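Local coordinates for protein beta-galactosidase (Bacillus circulans subsp. alkalophilus, PDB 3TTY) that probably hydrolyses beta-galactosides to release galactose, a sugar it binds in the pocket of its TIM-barrel domain, at residues P248-L253 against K267-V272; D261-A266 against R295-G300. One frame throughout, in Å; residues are numbered along the deposited sequence.

Interaction 1 of 2, residues P248-L253 against K267-V272; sequences PVTTNL and KEMDVV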
ATOM      1  N   PRO A 248      25.541   9.012 -36.838  1.00 21.60           N
ATOM      2  CA  PRO A 248      24.454   8.124 -36.399  1.00 22.11           C
ATOM      3  C   PRO A 248      23.697   8.685 -35.196  1.00 21.99           C
ATOM      4  O   PRO A 248      24.240   9.484 -34.431  1.00 21.55           O
ATOM      5  CB  PRO A 248      25.184   6.828 -36.004  1.00 21.44           C
ATOM      6  CG  PRO A 248      26.550   6.951 -36.578  1.00 21.05           C
ATOM      7  CD  PRO A 248      26.862   8.415 -36.596  1.00 22.72           C
ATOM      8  N   VAL A 249      22.453   8.257 -35.030  1.00 20.15           N
ATOM      9  CA  VAL A 249      21.586   8.817 -34.008  1.00 18.47           C
ATOM     10  C   VAL A 249      20.970   7.699 -33.195  1.00 21.68           C
ATOM     11  O   VAL A 249      20.486   6.705 -33.755  1.00 22.82           O
ATOM     12  CB  VAL A 249      20.428   9.605 -34.633  1.00 23.53           C
ATOM     13  CG1 VAL A 249      19.583  10.252 -33.535  1.00 18.17           C
ATOM     14  CG2 VAL A 249      20.954  10.643 -35.623  1.00 20.23           C
ATOM     15  N   THR A 250      20.993   7.854 -31.877  1.00 15.07           N
ATOM     16  CA  THR A 250      20.344   6.896 -30.997  1.00 15.47           C
ATOM     17  C   THR A 250      19.622   7.620 -29.872  1.00 16.02           C
ATOM     18  O   THR A 250      19.712   8.850 -29.735  1.00 16.32           O
ATOM     19  CB  THR A 250      21.358   5.903 -30.393  1.00 17.98           C
ATOM     20  OG1 THR A 250      20.665   4.848 -29.727  1.00 16.15           O
ATOM     21  CG2 THR A 250      22.283   6.600 -29.392  1.00 16.51           C
ATOM     22  N   THR A 251      18.892   6.851 -29.077  1.00 15.72           N
ATOM     23  CA  THR A 251      18.417   7.320 -27.785  1.00 17.42           C
ATOM     24  C   THR A 251      18.550   6.133 -26.837  1.00 13.38           C
ATOM     25  O   THR A 251      18.655   5.000 -27.295  1.00 13.69           O
ATOM     26  CB  THR A 251      16.969   7.897 -27.845  1.00 15.45           C
ATOM     27  OG1 THR A 251      16.625   8.431 -26.564  1.00 18.47           O
ATOM     28  CG2 THR A 251      15.946   6.809 -28.254  1.00 14.87           C
ATOM     29  N   ASN A 252      18.611   6.372 -25.532  1.00 14.34           N
ATOM     30  CA  ASN A 252      18.943   5.273 -24.622  1.00 15.33           C
ATOM     31  C   ASN A 252      17.724   4.563 -24.023  1.00 18.56           C
ATOM     32  O   ASN A 252      16.890   5.189 -23.354  1.00 16.67           O
ATOM     33  CB  ASN A 252      19.963   5.694 -23.545  1.00 16.77           C
ATOM     34  CG  ASN A 252      19.560   6.960 -22.799  1.00 17.46           C
ATOM     35  OD1 ASN A 252      18.714   7.720 -23.255  1.00 19.23           O
ATOM     36  ND2 ASN A 252      20.188   7.196 -21.654  1.00 15.17           N
ATOM     37  N   LEU A 253      17.635   3.258 -24.276  1.00 14.05           N
ATOM     38  CA  LEU A 253      16.460   2.464 -23.909  1.00 18.40           C
ATOM     39  C   LEU A 253      16.684   1.694 -22.611  1.00 18.69           C
ATOM     40  O   LEU A 253      17.808   1.636 -22.092  1.00 19.87           O
ATOM     41  CB  LEU A 253      16.092   1.480 -25.029  1.00 17.22           C
ATOM     42  CG  LEU A 253      16.156   2.018 -26.460  1.00 18.35           C
ATOM     43  CD1 LEU A 253      15.671   0.969 -27.442  1.00 18.27           C
ATOM     44  CD2 LEU A 253      15.364   3.299 -26.608  1.00 18.01           C
ATOM     45  N   LYS A 267      13.250   0.491 -35.173  1.00 22.55           N
ATOM     46  CA  LYS A 267      13.196   0.671 -36.617  1.00 24.21           C
ATOM     47  C   LYS A 267      13.546   2.105 -36.984  1.00 24.96           C
ATOM     48  O   LYS A 267      14.045   2.370 -38.082  1.00 24.78           O
ATOM     49  CB  LYS A 267      11.816   0.301 -37.159  1.00 24.51           C
ATOM     50  CG  LYS A 267      11.439  -1.165 -36.946  1.00 23.17           C
ATOM     51  CD  LYS A 267      10.059  -1.457 -37.557  1.00 33.98           C
ATOM     52  CE  LYS A 267       9.626  -2.904 -37.346  1.00 31.18           C
ATOM     53  NZ  LYS A 267      10.619  -3.870 -37.901  1.00 44.28           N
ATOM     54  N   GLU A 268      13.316   3.024 -36.049  1.00 21.58           N
ATOM     55  CA  GLU A 268      13.562   4.445 -36.288  1.00 17.92           C
ATOM     56  C   GLU A 268      14.951   4.890 -35.836  1.00 17.00           C
ATOM     57  O   GLU A 268      15.323   6.052 -36.018  1.00 16.40           O
ATOM     58  CB  GLU A 268      12.494   5.288 -35.574  1.00 20.88           C
ATOM     59  CG  GLU A 268      11.064   4.829 -35.823  1.00 19.89           C
ATOM     60  CD  GLU A 268      10.614   4.954 -37.293  1.00 26.86           C
ATOM     61  OE1 GLU A 268      11.192   5.764 -38.067  1.00 17.66           O
ATOM     62  OE2 GLU A 268       9.652   4.238 -37.665  1.00 30.64           O
ATOM     63  N   MET A 269      15.702   3.971 -35.232  1.00 20.35           N
ATOM     64  CA  MET A 269      17.017   4.269 -34.645  1.00 20.44           C
ATOM     65  C   MET A 269      18.161   3.667 -35.468  1.00 21.03           C
ATOM     66  O   MET A 269      18.046   2.545 -35.953  1.00 22.89           O
ATOM     67  CB  MET A 269      17.097   3.709 -33.218  1.00 20.75           C
ATOM     68  CG  MET A 269      16.085   4.295 -32.254  1.00 19.43           C
ATOM     69  SD  MET A 269      15.801   3.214 -30.846  1.00 25.40           S
ATOM     70  CE  MET A 269      17.268   3.555 -29.864  1.00 19.79           C
ATOM     71  N   ASP A 270      19.268   4.394 -35.608  1.00 21.45           N
ATOM     72  CA  ASP A 270      20.407   3.889 -36.384  1.00 22.74           C
ATOM     73  C   ASP A 270      21.081   2.716 -35.690  1.00 24.06           C
ATOM     74  O   ASP A 270      21.585   1.792 -36.331  1.00 24.11           O
ATOM     75  CB  ASP A 270      21.435   4.992 -36.621  1.00 23.36           C
ATOM     76  CG  ASP A 270      20.965   6.021 -37.633  1.00 22.75           C
ATOM     77  OD1 ASP A 270      20.243   5.654 -38.590  1.00 24.72           O
ATOM     78  OD2 ASP A 270      21.314   7.202 -37.464  1.00 22.75           O
ATOM     79  N   VAL A 271      21.086   2.777 -34.365  1.00 23.17           N
ATOM     80  CA  VAL A 271      21.664   1.746 -33.531  1.00 18.42           C
ATOM     81  C   VAL A 271      20.936   1.792 -32.196  1.00 19.67           C
ATOM     82  O   VAL A 271      20.489   2.852 -31.758  1.00 19.53           O
ATOM     83  CB  VAL A 271      23.169   1.994 -33.293  1.00 16.03           C
ATOM     84  CG1 VAL A 271      23.365   3.158 -32.363  1.00 15.58           C
ATOM     85  CG2 VAL A 271      23.835   0.751 -32.726  1.00 19.31           C
ATOM     86  N   VAL A 272      20.804   0.641 -31.558  1.00 18.62           N
ATOM     87  CA  VAL A 272      20.185   0.573 -30.251  1.00 17.71           C
ATOM     88  C   VAL A 272      21.228   0.913 -29.199  1.00 20.71           C
ATOM     89  O   VAL A 272      22.413   0.697 -29.404  1.00 20.33           O
ATOM     90  CB  VAL A 272      19.620  -0.830 -29.992  1.00 19.07           C
ATOM     91  CG1 VAL A 272      19.239  -1.005 -28.524  1.00 16.57           C
ATOM     92  CG2 VAL A 272      18.431  -1.099 -30.921  1.00 14.76           C
TER

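Interaction 2 of 2, residues D261-A266 against R295-G300; sequences DYFKWA and RGLKSG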
ATOM      1  N   ASP A 261       6.946   0.220 -26.840  1.00 17.88           N
ATOM      2  CA  ASP A 261       7.159  -0.883 -27.776  1.00 16.03           C
ATOM      3  C   ASP A 261       8.494  -0.700 -28.493  1.00 17.38           C
ATOM      4  O   ASP A 261       8.554  -0.108 -29.562  1.00 16.62           O
ATOM      5  CB  ASP A 261       6.023  -0.928 -28.798  1.00 17.56           C
ATOM      6  CG  ASP A 261       6.118  -2.115 -29.731  1.00 18.63           C
ATOM      7  OD1 ASP A 261       7.147  -2.836 -29.709  1.00 20.70           O
ATOM      8  OD2 ASP A 261       5.151  -2.323 -30.493  1.00 18.68           O
ATOM      9  N   TYR A 262       9.569  -1.211 -27.904  1.00 17.44           N
ATOM     10  CA  TYR A 262      10.907  -0.928 -28.415  1.00 17.36           C
ATOM     11  C   TYR A 262      11.168  -1.479 -29.817  1.00 16.99           C
ATOM     12  O   TYR A 262      11.965  -0.910 -30.563  1.00 20.97           O
ATOM     13  CB  TYR A 262      11.980  -1.405 -27.433  1.00 16.97           C
ATOM     14  CG  TYR A 262      12.218  -0.446 -26.282  1.00 18.22           C
ATOM     15  CD1 TYR A 262      12.032   0.919 -26.445  1.00 21.57           C
ATOM     16  CD2 TYR A 262      12.628  -0.905 -25.035  1.00 15.36           C
ATOM     17  CE1 TYR A 262      12.259   1.809 -25.394  1.00 20.14           C
ATOM     18  CE2 TYR A 262      12.860  -0.025 -23.993  1.00 16.27           C
ATOM     19  CZ  TYR A 262      12.674   1.328 -24.177  1.00 15.72           C
ATOM     20  OH  TYR A 262      12.904   2.206 -23.142  1.00 19.67           O
ATOM     21  N   PHE A 263      10.497  -2.569 -30.176  1.00 15.48           N
ATOM     22  CA  PHE A 263      10.628  -3.119 -31.524  1.00 18.19           C
ATOM     23  C   PHE A 263      10.268  -2.082 -32.559  1.00 19.07           C
ATOM     24  O   PHE A 263      10.967  -1.919 -33.554  1.00 21.14           O
ATOM     25  CB  PHE A 263       9.805  -4.402 -31.702  1.00 15.84           C
ATOM     26  CG  PHE A 263      10.489  -5.617 -31.154  1.00 15.28           C
ATOM     27  CD1 PHE A 263      11.674  -6.062 -31.711  1.00 15.84           C
ATOM     28  CD2 PHE A 263       9.985  -6.285 -30.058  1.00 17.94           C
ATOM     29  CE1 PHE A 263      12.319  -7.162 -31.203  1.00 13.17           C
ATOM     30  CE2 PHE A 263      10.638  -7.385 -29.541  1.00 16.72           C
ATOM     31  CZ  PHE A 263      11.798  -7.822 -30.111  1.00 14.63           C
ATOM     32  N   LYS A 264       9.190  -1.359 -32.297  1.00 19.84           N
ATOM     33  CA  LYS A 264       8.756  -0.281 -33.158  1.00 17.83           C
ATOM     34  C   LYS A 264       9.708   0.921 -33.042  1.00 21.23           C
ATOM     35  O   LYS A 264       9.995   1.600 -34.030  1.00 21.70           O
ATOM     36  CB  LYS A 264       7.315   0.087 -32.802  1.00 19.66           C
ATOM     37  CG  LYS A 264       6.775   1.299 -33.512  1.00 28.64           C
ATOM     38  CD  LYS A 264       5.256   1.337 -33.396  1.00 37.71           C
ATOM     39  CE  LYS A 264       4.669   2.615 -34.000  1.00 43.28           C
ATOM     40  NZ  LYS A 264       3.172   2.538 -34.048  1.00 34.97           N
ATOM     41  N   TRP A 265      10.223   1.172 -31.843  1.00 20.02           N
ATOM     42  CA  TRP A 265      11.208   2.243 -31.677  1.00 18.27           C
ATOM     43  C   TRP A 265      12.486   1.993 -32.491  1.00 19.71           C
ATOM     44  O   TRP A 265      12.994   2.902 -33.146  1.00 20.30           O
ATOM     45  CB  TRP A 265      11.548   2.456 -30.197  1.00 16.56           C
ATOM     46  CG  TRP A 265      10.564   3.340 -29.467  1.00 15.65           C
ATOM     47  CD1 TRP A 265       9.266   3.042 -29.158  1.00 13.82           C
ATOM     48  CD2 TRP A 265      10.812   4.661 -28.947  1.00 13.66           C
ATOM     49  NE1 TRP A 265       8.681   4.107 -28.502  1.00 20.76           N
ATOM     50  CE2 TRP A 265       9.609   5.110 -28.358  1.00 15.13           C
ATOM     51  CE3 TRP A 265      11.930   5.508 -28.935  1.00 14.41           C
ATOM     52  CZ2 TRP A 265       9.491   6.361 -27.753  1.00 15.86           C
ATOM     53  CZ3 TRP A 265      11.809   6.768 -28.339  1.00 15.45           C
ATOM     54  CH2 TRP A 265      10.596   7.180 -27.755  1.00 14.20           C
ATOM     55  N   ALA A 266      12.992   0.758 -32.454  1.00 18.58           N
ATOM     56  CA  ALA A 266      14.317   0.454 -32.990  1.00 18.95           C
ATOM     57  C   ALA A 266      14.387   0.645 -34.503  1.00 23.94           C
ATOM     58  O   ALA A 266      15.453   0.941 -35.052  1.00 23.98           O
ATOM     59  CB  ALA A 266      14.757  -0.967 -32.597  1.00 18.77           C
ATOM     60  N   ARG A 295      19.823  -6.702 -28.657  1.00 19.83           N
ATOM     61  CA  ARG A 295      20.396  -7.141 -29.915  1.00 22.41           C
ATOM     62  C   ARG A 295      19.272  -7.466 -30.897  1.00 19.01           C
ATOM     63  O   ARG A 295      19.370  -7.188 -32.092  1.00 19.52           O
ATOM     64  CB  ARG A 295      21.263  -8.375 -29.684  1.00 18.16           C
ATOM     65  CG  ARG A 295      21.923  -8.903 -30.923  1.00 23.12           C
ATOM     66  CD  ARG A 295      22.877 -10.029 -30.572  1.00 22.97           C
ATOM     67  NE  ARG A 295      22.222 -11.322 -30.387  1.00 18.84           N
ATOM     68  CZ  ARG A 295      22.242 -12.034 -29.261  1.00 23.37           C
ATOM     69  NH1 ARG A 295      22.859 -11.572 -28.176  1.00 18.65           N
ATOM     70  NH2 ARG A 295      21.642 -13.220 -29.224  1.00 22.87           N
ATOM     71  N   GLY A 296      18.198  -8.048 -30.381  1.00 18.86           N
ATOM     72  CA  GLY A 296      17.095  -8.469 -31.228  1.00 21.24           C
ATOM     73  C   GLY A 296      16.274  -7.316 -31.776  1.00 22.09           C
ATOM     74  O   GLY A 296      15.592  -7.455 -32.792  1.00 23.34           O
ATOM     75  N   LEU A 297      16.337  -6.169 -31.115  1.00 16.63           N
ATOM     76  CA  LEU A 297      15.512  -5.050 -31.542  1.00 17.82           C
ATOM     77  C   LEU A 297      15.787  -4.705 -33.004  1.00 19.09           C
ATOM     78  O   LEU A 297      14.881  -4.307 -33.724  1.00 18.49           O
ATOM     79  CB  LEU A 297      15.710  -3.823 -30.637  1.00 17.30           C
ATOM     80  CG  LEU A 297      15.247  -3.935 -29.180  1.00 16.24           C
ATOM     81  CD1 LEU A 297      15.335  -2.578 -28.471  1.00 14.01           C
ATOM     82  CD2 LEU A 297      13.814  -4.498 -29.121  1.00 14.65           C
ATOM     83  N   LYS A 298      17.035  -4.847 -33.443  1.00 18.88           N
ATOM     84  CA  LYS A 298      17.352  -4.622 -34.853  1.00 22.26           C
ATOM     85  C   LYS A 298      17.870  -5.894 -35.505  1.00 24.63           C
ATOM     86  O   LYS A 298      18.828  -5.865 -36.284  1.00 22.79           O
ATOM     87  CB  LYS A 298      18.336  -3.465 -35.043  1.00 20.73           C
ATOM     88  CG  LYS A 298      17.743  -2.128 -34.678  1.00 20.93           C
ATOM     89  CD  LYS A 298      18.765  -1.017 -34.725  1.00 21.91           C
ATOM     90  CE  LYS A 298      18.884  -0.423 -36.122  1.00 23.86           C
ATOM     91  NZ  LYS A 298      17.571  -0.068 -36.694  1.00 20.29           N
ATOM     92  N   SER A 299      17.237  -7.009 -35.154  1.00 20.54           N
ATOM     93  CA  SER A 299      17.499  -8.301 -35.789  1.00 24.74           C
ATOM     94  C   SER A 299      18.968  -8.749 -35.761  1.00 29.16           C
ATOM     95  O   SER A 299      19.490  -9.272 -36.748  1.00 26.33           O
ATOM     96  CB  SER A 299      16.968  -8.291 -37.224  1.00 26.85           C
ATOM     97  OG  SER A 299      15.582  -8.032 -37.227  1.00 23.50           O
ATOM     98  N   GLY A 300      19.634  -8.558 -34.628  1.00 27.97           N
ATOM     99  CA  GLY A 300      20.997  -9.031 -34.492  1.00 21.19           C
ATOM    100  C   GLY A 300      22.071  -7.961 -34.506  1.00 27.33           C
ATOM    101  O   GLY A 300      23.211  -8.230 -34.121  1.00 28.07           O
TER
HETATM  102  O   HOH W   1      12.483  -3.672 -34.801  1.00 27.11           O

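Interaction 1 of 2, residues P248-L253 against K267-V272
A bend at the third torsion of Met269 (78°) turns its methyl CE back onto strand 249-253, while Asp270 holds CG anti to its own carbonyl carbon (chi1 -73°), which brings the carboxylate up to the backbone N of Val249. The setting is a beta-alpha-beta crossover of the TIM barrel: 248-253 carries the fifth strand, and 267-272 is the loop that leaves helix 262-266 and runs into the neighbouring parallel strand, 273-275. The exchange between Val249 and Asp270 illustrates how a loop without regular structure can be tied to a strand. Val249 N donates to Asp270 OD2 at 2.9 Å, on the lone pair lying away from the other carboxylate oxygen; in return Asp270 N donates to Val249 O at 3.2 Å, arriving almost in line with the carbonyl bond (171°). The same OD2 forms a salt bridge with Lys241 of helix 215-243, which probably helps to keep the carboxylate ionised and fixed in rotation.

Further along, the contact becomes apolar. Met269 and Leu253 meet tip to tip, CE standing 3.8 Å from CD2, whereas Thr251 crosses the methionine at about a right angle, with its CG2 3.9 Å from CE. Met269 CE also rests 3.3 Å from Thr251 O, a carbonyl that is hydrogen-bonded to Ser273 OG. Asn252 instead turns its CB away from the loop, and its side chain belongs to the galactose pocket, held by Asn149 and Glu150. On the Val271 side, Thr250 OG1 comes within 2.9 Å of Val271 O, while Thr250 CB rests 3.9 Å from Val271 CG1.

Interaction 2 of 2, residues D261-A266 against R295-G300
Leu297 presses its two methyl branches into the side of helix 262-266, each against a different residue. Leu297 CD2 sits over one face of the Phe263 ring, 3.8 Å from the centroid and 16° off the ring normal, a CH-pi contact in which the two side chains cross at about a right angle. Leu297 CD1 reaches instead to Tyr262 CB at 3.7 Å. Closer to the backbone, Leu297 CB lies 3.6 Å from Ala266 CB; this small methyl points toward 295-300, consistent with the close approach of the two backbones. Trp405 of helix 405-413 adds to the cluster, touching Leu297 and meeting the rings of both Tyr262 and Phe263.

In the TIM barrel, helix 262-266 follows the fifth strand and helix 284-296 the sixth, and the contact is made where the second helix ends. That end is a Schellman motif, with Gly300 N bonded to Arg295 O, Ser299 N to Gly296 O, and Ser299 at positive phi as the C-prime residue. The turn brings Gly296 O to the edge of the Phe263 ring, 3.7 Å from CE1, and presents Leu297 O to a water that donates both to it, at 2.7 Å, and to Phe263 O, at 2.6 Å.

Lys298 closes the polar edge. Bent at its third torsion (87°) and again at the fourth, its chain runs past Ala266 and curls NZ back to donate to Ala266 O at 2.9 Å. The same NZ also donates to Met269 O, in the loop that follows helix 262-266. A leucine in place of Lys298 would probably leave Ala266 O and Met269 O without their shared ammonium donor. Toward Ala266 O, Lys298 NZ comes in tilted 34° from the carbonyl plane.

Both interactions lie in one barrel, around its fifth and sixth strands, and their segments alternate along the chain. Interaction 1 is the more deeply buried: it joins strand 249-253, which contributes to the galactose pocket, to the loop entering the next strand, and relies on direct backbone and carboxylate bonds beside a methionine methyl. Interaction 2, only partly buried, packs helix against helix end, through a leucine and an aromatic ring, with a bridging water and a lysine at its margin. The two meet directly. Leu253 CD1 lies 3.7 Å from Leu297 CD1 and Leu253 also packs on Tyr262, so their apolar parts are continuous, while the lysine of interaction 2 ends on the loop of interaction 1, joining their polar parts.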